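Local coordinates for protein condensin complex subunit 3 (Schizosaccharomyces pombe, PDB 5OQR) that serves as a regulatory HEAT-repeat subunit of condensin, the complex required to convert interphase chromatin into condensed, mitotic-like chromosomes, at residues V633-A638 / W643-I648; Q678-T683 / G735-P740; N703-L708 / T741-S746; N712-S717 / I731-K736. One frame throughout, in Å; residues are numbered along the deposited sequence.

All four contacts lie in the C-terminal arm of an all-helical solenoid, on the same side of the chain's centre, with centres about 11 to 18 Å apart. Contact 1 comes first and closes before the others open, joining helices 621-635 and 639-661. Contacts 2 and 3 cross along the chain, and contact 4 is nested within the loop that contact 3 closes. Contacts 2 and 4 share G735 and K736 of helix 725-736, while contacts 3 and 4 share helix 706-717. H707 of contact 3 also reaches L680 in contact 2, and W643 of contact 1 packs on H704. Successive helices are thereby tied into one continuous body leading through HEAT 9.

Contact 1 of 4, residues V633-A638 / W643-I648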
loop_
_atom_site.group_PDB
_atom_site.type_symbol
_atom_site.label_atom_id
_atom_site.label_comp_id
_atom_site.label_asym_id
_atom_site.label_seq_id
_atom_site.Cartn_x
_atom_site.Cartn_y
_atom_site.Cartn_z
ATOM N N VAL A 633 -9.493 6.381 10.224
ATOM C CA VAL A 633 -10.943 6.288 10.067
ATOM C C VAL A 633 -11.639 6.709 11.353
ATOM O O VAL A 633 -12.626 7.453 11.334
ATOM C CB VAL A 633 -11.338 4.857 9.651
ATOM C CG1 VAL A 633 -12.830 4.602 9.865
ATOM C CG2 VAL A 633 -10.976 4.622 8.204
ATOM N N TYR A 634 -11.141 6.225 12.489
ATOM C CA TYR A 634 -11.756 6.544 13.772
ATOM C C TYR A 634 -11.511 7.999 14.146
ATOM O O TYR A 634 -12.445 8.725 14.505
ATOM C CB TYR A 634 -11.207 5.601 14.841
ATOM C CG TYR A 634 -11.758 5.811 16.231
ATOM C CD1 TYR A 634 -11.062 6.567 17.164
ATOM C CD2 TYR A 634 -12.961 5.241 16.618
ATOM C CE1 TYR A 634 -11.552 6.755 18.438
ATOM C CE2 TYR A 634 -13.459 5.425 17.891
ATOM C CZ TYR A 634 -12.750 6.182 18.797
ATOM O OH TYR A 634 -13.241 6.368 20.065
ATOM N N ALA A 635 -10.260 8.450 14.047
ATOM C CA ALA A 635 -9.914 9.799 14.484
ATOM C C ALA A 635 -10.592 10.854 13.622
ATOM O O ALA A 635 -11.185 11.805 14.139
ATOM C CB ALA A 635 -8.397 9.982 14.458
ATOM N N PHE A 636 -10.510 10.706 12.303
ATOM C CA PHE A 636 -10.993 11.736 11.392
ATOM C C PHE A 636 -12.484 11.630 11.100
ATOM O O PHE A 636 -13.003 12.442 10.327
ATOM C CB PHE A 636 -10.203 11.675 10.085
ATOM C CG PHE A 636 -8.724 11.853 10.269
ATOM C CD1 PHE A 636 -8.232 12.755 11.197
ATOM C CD2 PHE A 636 -7.827 11.114 9.522
ATOM C CE1 PHE A 636 -6.874 12.921 11.373
ATOM C CE2 PHE A 636 -6.464 11.276 9.692
ATOM C CZ PHE A 636 -5.989 12.180 10.620
ATOM N N GLY A 637 -13.182 10.676 11.702
ATOM C CA GLY A 637 -14.598 10.512 11.448
ATOM C C GLY A 637 -15.468 11.452 12.256
ATOM O O GLY A 637 -16.503 11.917 11.770
ATOM N N ALA A 638 -15.064 11.743 13.489
ATOM C CA ALA A 638 -15.876 12.558 14.377
ATOM C C ALA A 638 -14.976 13.399 15.269
ATOM O O ALA A 638 -13.878 12.979 15.643
ATOM C CB ALA A 638 -16.802 11.693 15.237
ATOM N N TRP A 643 -11.260 13.881 20.463
ATOM C CA TRP A 643 -11.236 14.248 21.874
ATOM C C TRP A 643 -10.818 13.069 22.741
ATOM O O TRP A 643 -10.012 13.222 23.665
ATOM C CB TRP A 643 -12.611 14.766 22.294
ATOM C CG TRP A 643 -12.644 15.390 23.654
ATOM C CD1 TRP A 643 -12.791 14.750 24.847
ATOM C CD2 TRP A 643 -12.540 16.785 23.960
ATOM N NE1 TRP A 643 -12.781 15.655 25.876
ATOM C CE2 TRP A 643 -12.629 16.913 25.358
ATOM C CE3 TRP A 643 -12.378 17.938 23.187
ATOM C CZ2 TRP A 643 -12.560 18.147 26.000
ATOM C CZ3 TRP A 643 -12.310 19.158 23.825
ATOM C CH2 TRP A 643 -12.402 19.253 25.217
ATOM N N ARG A 644 -11.356 11.881 22.458
ATOM C CA ARG A 644 -10.997 10.698 23.233
ATOM C C ARG A 644 -9.513 10.383 23.124
ATOM O O ARG A 644 -8.919 9.861 24.074
ATOM C CB ARG A 644 -11.818 9.496 22.765
ATOM C CG ARG A 644 -13.314 9.640 22.950
ATOM C CD ARG A 644 -14.037 8.383 22.507
ATOM N NE ARG A 644 -15.490 8.516 22.589
ATOM C CZ ARG A 644 -16.290 8.789 21.564
ATOM N NH1 ARG A 644 -15.799 8.964 20.344
ATOM N NH2 ARG A 644 -17.598 8.886 21.755
ATOM N N ILE A 645 -8.898 10.682 21.980
ATOM C CA ILE A 645 -7.482 10.380 21.799
ATOM C C ILE A 645 -6.627 11.363 22.587
ATOM O O ILE A 645 -5.616 10.982 23.188
ATOM C CB ILE A 645 -7.128 10.383 20.300
ATOM C CG1 ILE A 645 -7.942 9.312 19.568
ATOM C CG2 ILE A 645 -5.632 10.139 20.095
ATOM C CD1 ILE A 645 -7.861 9.389 18.061
ATOM N N ALA A 646 -7.016 12.638 22.605
ATOM C CA ALA A 646 -6.298 13.620 23.407
ATOM C C ALA A 646 -6.438 13.331 24.896
ATOM O O ALA A 646 -5.561 13.701 25.683
ATOM C CB ALA A 646 -6.800 15.026 23.086
ATOM N N THR A 647 -7.520 12.664 25.298
ATOM C CA THR A 647 -7.754 12.395 26.713
ATOM C C THR A 647 -6.803 11.336 27.259
ATOM O O THR A 647 -6.521 11.324 28.462
ATOM C CB THR A 647 -9.205 11.967 26.917
ATOM O OG1 THR A 647 -10.069 13.052 26.563
ATOM C CG2 THR A 647 -9.470 11.568 28.365
ATOM N N ILE A 648 -6.311 10.439 26.408
ATOM C CA ILE A 648 -5.347 9.420 26.806
ATOM C C ILE A 648 -4.005 9.615 26.134
ATOM O O ILE A 648 -3.056 8.875 26.430
ATOM C CB ILE A 648 -5.886 7.997 26.541
ATOM C CG1 ILE A 648 -6.290 7.808 25.074
ATOM C CG2 ILE A 648 -7.067 7.702 27.446
ATOM C CD1 ILE A 648 -5.180 7.309 24.185
#
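Apolar contact between A635 and I645 brings the two segments closest in backbone terms, with their CA atoms 7.7 Å apart. I645 does the reaching: its CD1 methyl lies 3.7 Å from A635 CB and also sits at the rim of the Y634 ring, near the ring plane, 4.4 Å from Y634 CD1. One methyl thus fills the corner between a small side chain and an aromatic edge.

The segments belong to helices 621-635 and 639-661, consecutive members of the alpha-solenoid joined by a very short connection. L605 of helix 601-613 packs against Y634, R644 and I645, so that helix also borders this contact.

The polar part of the contact is formed by Y634 and R644, whose side chains cross at about a right angle. With chi1 at -180°, the tyrosine ring swings away from its own backbone N and its OH projects to R644 CD at 3.3 Å. The extended arginine chain passes this oxygen and leaves NH1 3.7 Å from Y634 OH, the ring and guanidinium planes being 46° apart. Neither approach is a hydrogen bond; the hydroxyl is hydrogen-bonded instead to D601 OD2, and R644 NE makes a long, weak ion pair with the same carboxylate oxygen. Replacing R644 by an alanine removes the chain beside Y634 OH and is likely to leave that hydroxyl less well packed and D601 without its weak, distant positive partner.

Contact 2 of 4, residues Q678-T683 / G735-P740; sequences QMLDWT and GKLKIP
In the HEAT-repeat alpha-solenoid, the last turn of helix 669-682 packs here on the end of helix 725-736 and the loop that follows it. L680 meets K736 and L737, which belong to HEAT repeat 9. The nearest backbone approach is L680 to L737, 7.4 Å between CA atoms, and no hydrogen bond crosses between the segments.

L680 divides its two methyls between the two partners. Its CD1 rests on the aliphatic part of K736, 3.9 Å from K736 CB and 4.1 Å from K736 CD, with the two side chains crossing at about a right angle. The lysine contributes only its hydrocarbon portion: the extended chain runs on past the leucine, and the bend at chi4 (-58°) only turns its charged end. L737 also crosses L680 at about a right angle; although its CB does not point at the helix, the isobutyl end turns in towards it. L710 of helix 706-717 touches both leucines, adding a third helix to this apolar cluster, whereas K736 marks its exposed margin. The methyl-to-methyl approach is made by L680 CD2 and L737 CD2, which lie 3.8 Å apart.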
loop_
_atom_site.group_PDB
_atom_site.type_symbol
_atom_site.label_atom_id
_atom_site.label_comp_id
_atom_site.label_asym_id
_atom_site.label_seq_id
_atom_site.Cartn_x
_atom_site.Cartn_y
_atom_site.Cartn_z
ATOM N N GLN A 678 2.399 11.744 14.867
ATOM C CA GLN A 678 1.256 10.967 14.402
ATOM C C GLN A 678 0.042 11.207 15.289
ATOM O O GLN A 678 -1.035 11.570 14.804
ATOM C CB GLN A 678 1.611 9.481 14.371
ATOM C CG GLN A 678 2.123 8.987 13.031
ATOM C CD GLN A 678 1.003 8.560 12.103
ATOM O OE1 GLN A 678 0.193 9.379 11.669
ATOM N NE2 GLN A 678 0.947 7.266 11.801
ATOM N N MET A 679 0.201 11.010 16.599
ATOM C CA MET A 679 -0.900 11.258 17.522
ATOM C C MET A 679 -1.409 12.689 17.413
ATOM O O MET A 679 -2.605 12.936 17.596
ATOM C CB MET A 679 -0.460 10.976 18.955
ATOM C CG MET A 679 0.118 9.597 19.207
ATOM S SD MET A 679 0.098 9.236 20.973
ATOM C CE MET A 679 1.305 7.930 21.095
ATOM N N LEU A 680 -0.521 13.644 17.130
ATOM C CA LEU A 680 -0.949 15.033 16.998
ATOM C C LEU A 680 -1.776 15.240 15.738
ATOM O O LEU A 680 -2.746 16.006 15.745
ATOM C CB LEU A 680 0.268 15.959 16.998
ATOM C CG LEU A 680 0.913 16.221 18.359
ATOM C CD1 LEU A 680 2.234 16.942 18.183
ATOM C CD2 LEU A 680 -0.017 17.029 19.249
ATOM N N ASP A 681 -1.406 14.577 14.643
ATOM C CA ASP A 681 -2.209 14.661 13.430
ATOM C C ASP A 681 -3.593 14.066 13.650
ATOM O O ASP A 681 -4.597 14.622 13.190
ATOM C CB ASP A 681 -1.494 13.953 12.282
ATOM C CG ASP A 681 -0.185 14.619 11.917
ATOM O OD1 ASP A 681 0.342 14.343 10.819
ATOM O OD2 ASP A 681 0.312 15.426 12.728
ATOM N N TRP A 682 -3.667 12.936 14.356
ATOM C CA TRP A 682 -4.957 12.319 14.642
ATOM C C TRP A 682 -5.880 13.260 15.399
ATOM O O TRP A 682 -7.102 13.205 15.223
ATOM C CB TRP A 682 -4.758 11.037 15.449
ATOM C CG TRP A 682 -4.070 9.938 14.705
ATOM C CD1 TRP A 682 -3.931 9.821 13.357
ATOM C CD2 TRP A 682 -3.422 8.796 15.275
ATOM N NE1 TRP A 682 -3.238 8.678 13.049
ATOM C CE2 TRP A 682 -2.913 8.031 14.211
ATOM C CE3 TRP A 682 -3.223 8.347 16.583
ATOM C CZ2 TRP A 682 -2.219 6.843 14.414
ATOM C CZ3 TRP A 682 -2.537 7.170 16.781
ATOM C CH2 TRP A 682 -2.041 6.430 15.705
ATOM N N THR A 683 -5.323 14.119 16.246
ATOM C CA THR A 683 -6.115 15.011 17.081
ATOM C C THR A 683 -6.308 16.390 16.462
ATOM O O THR A 683 -6.985 17.228 17.060
ATOM C CB THR A 683 -5.454 15.138 18.455
ATOM O OG1 THR A 683 -4.058 15.399 18.293
ATOM C CG2 THR A 683 -5.602 13.861 19.239
ATOM N N GLY A 735 4.693 23.392 21.481
ATOM C CA GLY A 735 5.068 24.178 20.321
ATOM C C GLY A 735 4.525 23.639 19.015
ATOM O O GLY A 735 4.403 24.395 18.048
ATOM N N LYS A 736 4.196 22.350 18.965
ATOM C CA LYS A 736 3.662 21.744 17.753
ATOM C C LYS A 736 2.145 21.818 17.672
ATOM O O LYS A 736 1.586 21.602 16.593
ATOM C CB LYS A 736 4.100 20.282 17.659
ATOM C CG LYS A 736 5.587 20.070 17.869
ATOM C CD LYS A 736 5.946 18.600 17.877
ATOM C CE LYS A 736 7.411 18.390 18.219
ATOM N NZ LYS A 736 8.316 19.093 17.270
ATOM N N LEU A 737 1.472 22.117 18.779
ATOM C CA LEU A 737 0.019 22.191 18.773
ATOM C C LEU A 737 -0.462 23.210 17.748
ATOM O O LEU A 737 0.211 24.201 17.456
ATOM C CB LEU A 737 -0.502 22.562 20.160
ATOM C CG LEU A 737 -0.186 21.587 21.293
ATOM C CD1 LEU A 737 -0.604 22.178 22.629
ATOM C CD2 LEU A 737 -0.873 20.256 21.067
ATOM N N LYS A 738 -1.638 22.948 17.198
ATOM C CA LYS A 738 -2.297 23.835 16.246
ATOM C C LYS A 738 -3.493 24.452 16.963
ATOM O O LYS A 738 -4.583 23.880 16.991
ATOM C CB LYS A 738 -2.726 23.087 14.995
ATOM C CG LYS A 738 -1.638 22.962 13.937
ATOM C CD LYS A 738 -2.226 22.591 12.585
ATOM C CE LYS A 738 -2.957 23.765 11.937
ATOM N NZ LYS A 738 -3.993 23.313 10.969
ATOM N N ILE A 739 -3.278 25.624 17.542
ATOM C CA ILE A 739 -4.305 26.330 18.301
ATOM C C ILE A 739 -4.924 27.374 17.378
ATOM O O ILE A 739 -4.197 28.247 16.885
ATOM C CB ILE A 739 -3.718 26.986 19.559
ATOM C CG1 ILE A 739 -2.841 25.987 20.322
ATOM C CG2 ILE A 739 -4.830 27.511 20.451
ATOM C CD1 ILE A 739 -3.562 24.732 20.775
ATOM N N PRO A 740 -6.223 27.317 17.099
ATOM C CA PRO A 740 -6.843 28.383 16.308
ATOM C C PRO A 740 -6.902 29.688 17.088
ATOM O O PRO A 740 -6.772 29.725 18.313
ATOM C CB PRO A 740 -8.245 27.844 16.007
ATOM C CG PRO A 740 -8.487 26.804 17.032
ATOM C CD PRO A 740 -7.161 26.212 17.357
#

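Contact 3 of 4, residues N703-L708 / T741-S746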
loop_
_atom_site.group_PDB
_atom_site.type_symbol
_atom_site.label_atom_id
_atom_site.label_comp_id
_atom_site.label_asym_id
_atom_site.label_seq_id
_atom_site.Cartn_x
_atom_site.Cartn_y
_atom_site.Cartn_z
ATOM N N ASN A 703 -17.829 24.092 20.810
ATOM C CA ASN A 703 -17.008 22.894 20.804
ATOM C C ASN A 703 -15.603 23.309 21.218
ATOM O O ASN A 703 -15.049 24.264 20.664
ATOM C CB ASN A 703 -16.982 22.256 19.412
ATOM C CG ASN A 703 -17.713 20.930 19.344
ATOM O OD1 ASN A 703 -18.231 20.423 20.342
ATOM N ND2 ASN A 703 -17.767 20.363 18.142
ATOM N N HIS A 704 -15.031 22.610 22.191
ATOM C CA HIS A 704 -13.695 22.950 22.645
ATOM C C HIS A 704 -12.659 22.337 21.714
ATOM O O HIS A 704 -12.815 21.208 21.242
ATOM C CB HIS A 704 -13.479 22.475 24.078
ATOM C CG HIS A 704 -14.426 23.091 25.058
ATOM N ND1 HIS A 704 -14.330 24.405 25.458
ATOM C CD2 HIS A 704 -15.499 22.577 25.702
ATOM C CE1 HIS A 704 -15.299 24.673 26.314
ATOM N NE2 HIS A 704 -16.022 23.581 26.480
ATOM N N ASN A 705 -11.614 23.105 21.431
ATOM C CA ASN A 705 -10.553 22.644 20.550
ATOM C C ASN A 705 -9.798 21.496 21.207
ATOM O O ASN A 705 -9.395 21.589 22.370
ATOM C CB ASN A 705 -9.607 23.796 20.228
ATOM C CG ASN A 705 -8.598 23.439 19.168
ATOM O OD1 ASN A 705 -7.469 23.061 19.474
ATOM N ND2 ASN A 705 -8.995 23.564 17.907
ATOM N N VAL A 706 -9.611 20.408 20.456
ATOM C CA VAL A 706 -8.951 19.229 21.006
ATOM C C VAL A 706 -7.504 19.545 21.360
ATOM O O VAL A 706 -6.974 19.060 22.365
ATOM C CB VAL A 706 -9.046 18.051 20.017
ATOM C CG1 VAL A 706 -8.348 16.814 20.573
ATOM C CG2 VAL A 706 -10.496 17.735 19.702
ATOM N N HIS A 707 -6.838 20.353 20.534
ATOM C CA HIS A 707 -5.432 20.650 20.780
ATOM C C HIS A 707 -5.261 21.566 21.985
ATOM O O HIS A 707 -4.321 21.397 22.768
ATOM C CB HIS A 707 -4.804 21.267 19.532
ATOM C CG HIS A 707 -4.227 20.261 18.585
ATOM N ND1 HIS A 707 -3.624 20.620 17.400
ATOM C CD2 HIS A 707 -4.158 18.911 18.648
ATOM C CE1 HIS A 707 -3.204 19.536 16.775
ATOM N NE2 HIS A 707 -3.516 18.485 17.511
ATOM N N LEU A 708 -6.152 22.540 22.155
ATOM C CA LEU A 708 -6.106 23.340 23.370
ATOM C C LEU A 708 -6.496 22.508 24.582
ATOM O O LEU A 708 -5.983 22.737 25.683
ATOM C CB LEU A 708 -7.016 24.561 23.238
ATOM C CG LEU A 708 -6.736 25.691 24.230
ATOM C CD1 LEU A 708 -5.355 26.292 24.007
ATOM C CD2 LEU A 708 -7.800 26.765 24.120
ATOM N N THR A 741 -7.104 30.774 16.348
ATOM C CA THR A 741 -7.095 32.116 16.913
ATOM C C THR A 741 -8.489 32.708 17.069
ATOM O O THR A 741 -8.611 33.863 17.486
ATOM C CB THR A 741 -6.248 33.045 16.040
ATOM O OG1 THR A 741 -6.872 33.204 14.762
ATOM C CG2 THR A 741 -4.850 32.476 15.848
ATOM N N ASP A 742 -9.538 31.950 16.750
ATOM C CA ASP A 742 -10.907 32.445 16.804
ATOM C C ASP A 742 -11.716 31.815 17.929
ATOM O O ASP A 742 -12.942 31.954 17.948
ATOM C CB ASP A 742 -11.605 32.201 15.466
ATOM C CG ASP A 742 -11.771 30.725 15.154
ATOM O OD1 ASP A 742 -10.963 29.916 15.655
ATOM O OD2 ASP A 742 -12.709 30.374 14.406
ATOM N N LEU A 743 -11.066 31.132 18.868
ATOM C CA LEU A 743 -11.786 30.509 19.962
ATOM C C LEU A 743 -12.259 31.566 20.958
ATOM O O LEU A 743 -11.756 32.691 20.974
ATOM C CB LEU A 743 -10.900 29.492 20.675
ATOM C CG LEU A 743 -10.410 28.306 19.846
ATOM C CD1 LEU A 743 -9.309 27.564 20.583
ATOM C CD2 LEU A 743 -11.559 27.366 19.523
ATOM N N PRO A 744 -13.238 31.227 21.795
ATOM C CA PRO A 744 -13.630 32.134 22.876
ATOM C C PRO A 744 -12.452 32.466 23.780
ATOM O O PRO A 744 -11.490 31.706 23.902
ATOM C CB PRO A 744 -14.706 31.347 23.631
ATOM C CG PRO A 744 -15.263 30.418 22.629
ATOM C CD PRO A 744 -14.145 30.073 21.687
ATOM N N SER A 745 -12.548 33.627 24.432
ATOM C CA SER A 745 -11.481 34.067 25.325
ATOM C C SER A 745 -11.395 33.199 26.574
ATOM O O SER A 745 -10.296 32.966 27.087
ATOM C CB SER A 745 -11.693 35.530 25.715
ATOM O OG SER A 745 -11.603 36.378 24.585
ATOM N N SER A 746 -12.533 32.715 27.077
ATOM C CA SER A 746 -12.514 31.869 28.265
ATOM C C SER A 746 -11.720 30.591 28.033
ATOM O O SER A 746 -11.189 30.012 28.986
ATOM C CB SER A 746 -13.943 31.532 28.692
ATOM O OG SER A 746 -14.641 30.863 27.659
#
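The carboxamide of N705 is the flat group beside L743, yet its oxygen is turned towards its own helix and it is the CB of N705 that meets the leucine. In the plane of this amide, on a lone pair of OD1, sits L708 N at 3.0 Å, with an N-H...O angle of 153°. OD1 also receives a weak bond from H707 N, bent to 121°. The second flat group, the H707 imidazole, is held at both nitrogens: ND1 is hydrogen-bonded to K738 N and NE2 to L680 O, a pairing consistent with the proton residing on NE2.

N705 is therefore the N-cap of helix 706-717, the first helix of HEAT repeat 9, and OD1 takes up backbone N-H groups of the first turn. A chi1 of -172° lays the amide carbon beside the N705 carbonyl carbon, from where OD1 can fold over the helix start.

L743 approaches from the turn before helix 745-759 and supplies the apolar side of the contact. Both its methyls close on N705 CB, CD1 at 3.8 Å and CD2 at 4.1 Å. L743 CD1 also touches L708 CD2 at 3.9 Å, the two leucines sliding past each other in opposite directions. Around them, P740 packs on N705, I739 and T751 pack on L708, and L743 N is hydrogen-bonded to Y748 OH.

Contact 4 of 4, residues N712-S717 / I731-K736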
loop_
_atom_site.group_PDB
_atom_site.type_symbol
_atom_site.label_atom_id
_atom_site.label_comp_id
_atom_site.label_asym_id
_atom_site.label_seq_id
_atom_site.Cartn_x
_atom_site.Cartn_y
_atom_site.Cartn_z
ATOM N N ASN A 712 -4.005 21.501 28.031
ATOM C CA ASN A 712 -4.390 21.346 29.428
ATOM C C ASN A 712 -3.987 19.977 29.963
ATOM O O ASN A 712 -3.529 19.860 31.105
ATOM C CB ASN A 712 -5.895 21.560 29.583
ATOM C CG ASN A 712 -6.339 22.923 29.104
ATOM O OD1 ASN A 712 -5.565 23.879 29.108
ATOM N ND2 ASN A 712 -7.593 23.021 28.684
ATOM N N MET A 713 -4.154 18.926 29.155
ATOM C CA MET A 713 -3.734 17.592 29.575
ATOM C C MET A 713 -2.240 17.562 29.865
ATOM O O MET A 713 -1.800 17.015 30.882
ATOM C CB MET A 713 -4.083 16.562 28.498
ATOM C CG MET A 713 -5.563 16.448 28.177
ATOM S SD MET A 713 -6.578 16.052 29.607
ATOM C CE MET A 713 -5.920 14.452 30.059
ATOM N N ILE A 714 -1.442 18.139 28.968
ATOM C CA ILE A 714 0.006 18.144 29.147
ATOM C C ILE A 714 0.381 18.850 30.446
ATOM O O ILE A 714 1.158 18.329 31.253
ATOM C CB ILE A 714 0.688 18.790 27.927
ATOM C CG1 ILE A 714 0.443 17.929 26.684
ATOM C CG2 ILE A 714 2.184 18.968 28.169
ATOM C CD1 ILE A 714 0.870 18.563 25.383
ATOM N N PHE A 715 -0.173 20.044 30.674
ATOM C CA PHE A 715 0.154 20.783 31.891
ATOM C C PHE A 715 -0.123 19.952 33.135
ATOM O O PHE A 715 0.642 19.995 34.104
ATOM C CB PHE A 715 -0.632 22.093 31.942
ATOM C CG PHE A 715 -0.181 23.111 30.938
ATOM C CD1 PHE A 715 1.157 23.437 30.814
ATOM C CD2 PHE A 715 -1.094 23.736 30.110
ATOM C CE1 PHE A 715 1.573 24.364 29.891
ATOM C CE2 PHE A 715 -0.682 24.665 29.183
ATOM C CZ PHE A 715 0.654 24.979 29.073
ATOM N N GLU A 716 -1.213 19.185 33.127
ATOM C CA GLU A 716 -1.580 18.387 34.288
ATOM C C GLU A 716 -0.744 17.123 34.432
ATOM O O GLU A 716 -0.738 16.526 35.513
ATOM C CB GLU A 716 -3.060 18.015 34.212
ATOM C CG GLU A 716 -3.997 19.164 34.528
ATOM C CD GLU A 716 -5.436 18.860 34.170
ATOM O OE1 GLU A 716 -5.686 17.809 33.548
ATOM O OE2 GLU A 716 -6.318 19.673 34.514
ATOM N N SER A 717 -0.036 16.704 33.383
ATOM C CA SER A 717 0.762 15.487 33.424
ATOM C C SER A 717 2.253 15.750 33.573
ATOM O O SER A 717 2.997 14.820 33.902
ATOM C CB SER A 717 0.526 14.660 32.156
ATOM O OG SER A 717 1.309 15.144 31.082
ATOM N N ILE A 731 6.926 19.096 27.006
ATOM C CA ILE A 731 6.825 20.529 26.749
ATOM C C ILE A 731 7.041 20.814 25.270
ATOM O O ILE A 731 6.412 21.712 24.700
ATOM C CB ILE A 731 7.825 21.297 27.634
ATOM C CG1 ILE A 731 7.397 21.219 29.098
ATOM C CG2 ILE A 731 7.936 22.765 27.206
ATOM C CD1 ILE A 731 8.478 21.623 30.076
ATOM N N SER A 732 7.928 20.053 24.627
ATOM C CA SER A 732 8.170 20.218 23.197
ATOM C C SER A 732 6.880 20.164 22.393
ATOM O O SER A 732 6.774 20.808 21.343
ATOM C CB SER A 732 9.133 19.137 22.706
ATOM O OG SER A 732 8.610 17.845 22.954
ATOM N N LEU A 733 5.887 19.410 22.866
ATOM C CA LEU A 733 4.657 19.240 22.101
ATOM C C LEU A 733 3.819 20.509 22.083
ATOM O O LEU A 733 3.099 20.757 21.109
ATOM C CB LEU A 733 3.850 18.078 22.676
ATOM C CG LEU A 733 4.641 16.777 22.823
ATOM C CD1 LEU A 733 3.797 15.718 23.496
ATOM C CD2 LEU A 733 5.140 16.297 21.468
ATOM N N LEU A 734 3.895 21.324 23.140
ATOM C CA LEU A 734 3.134 22.568 23.174
ATOM C C LEU A 734 3.461 23.457 21.982
ATOM O O LEU A 734 2.596 24.199 21.507
ATOM C CB LEU A 734 3.409 23.310 24.480
ATOM C CG LEU A 734 2.815 22.678 25.738
ATOM C CD1 LEU A 734 3.532 23.185 26.969
ATOM C CD2 LEU A 734 1.330 22.972 25.831
ATOM N N GLY A 735 4.693 23.392 21.481
ATOM C CA GLY A 735 5.068 24.178 20.321
ATOM C C GLY A 735 4.525 23.639 19.015
ATOM O O GLY A 735 4.403 24.395 18.048
ATOM N N LYS A 736 4.196 22.350 18.965
ATOM C CA LYS A 736 3.662 21.744 17.753
ATOM C C LYS A 736 2.145 21.818 17.672
ATOM O O LYS A 736 1.586 21.602 16.593
ATOM C CB LYS A 736 4.100 20.282 17.659
ATOM C CG LYS A 736 5.587 20.070 17.869
ATOM C CD LYS A 736 5.946 18.600 17.877
ATOM C CE LYS A 736 7.411 18.390 18.219
ATOM N NZ LYS A 736 8.316 19.093 17.270
#
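F715 and L734 cross obliquely, the leucine putting both methyls against the far end of the ring. L734 CD1 lies 3.7 Å from F715 CE1, while L734 CD2 comes to 3.9 Å from F715 CZ; the approach to CE1 is oblique to the ring. The phenylalanine does not start out facing its partner: with chi1 at -70° and CG anti to the carbonyl carbon, the side chain carries its ring tip nearer to the opposing helix.

I714 starts out toward the other helix and crosses L733 at about a right angle, its CD1 terminal methyl 4.1 Å from L733 CB. That methyl also comes within 4.5 Å of L734 CD2, so the isoleucine spans the two leucines. Behind it, I714 O accepts from both S717 N and S717 OG, the two donors arriving from the same face of the carbonyl plane.

The helical segments run antiparallel, at 167° with axes 10.1 Å apart, as expected of the helix pair within one HEAT repeat, here HEAT 9. Helix 639-661 packs on the interface through C650 on I714 and F649 on L733; helix 767-785 brings L773 and F776 onto F715 and L734, and helix 745-759 also packs against F715.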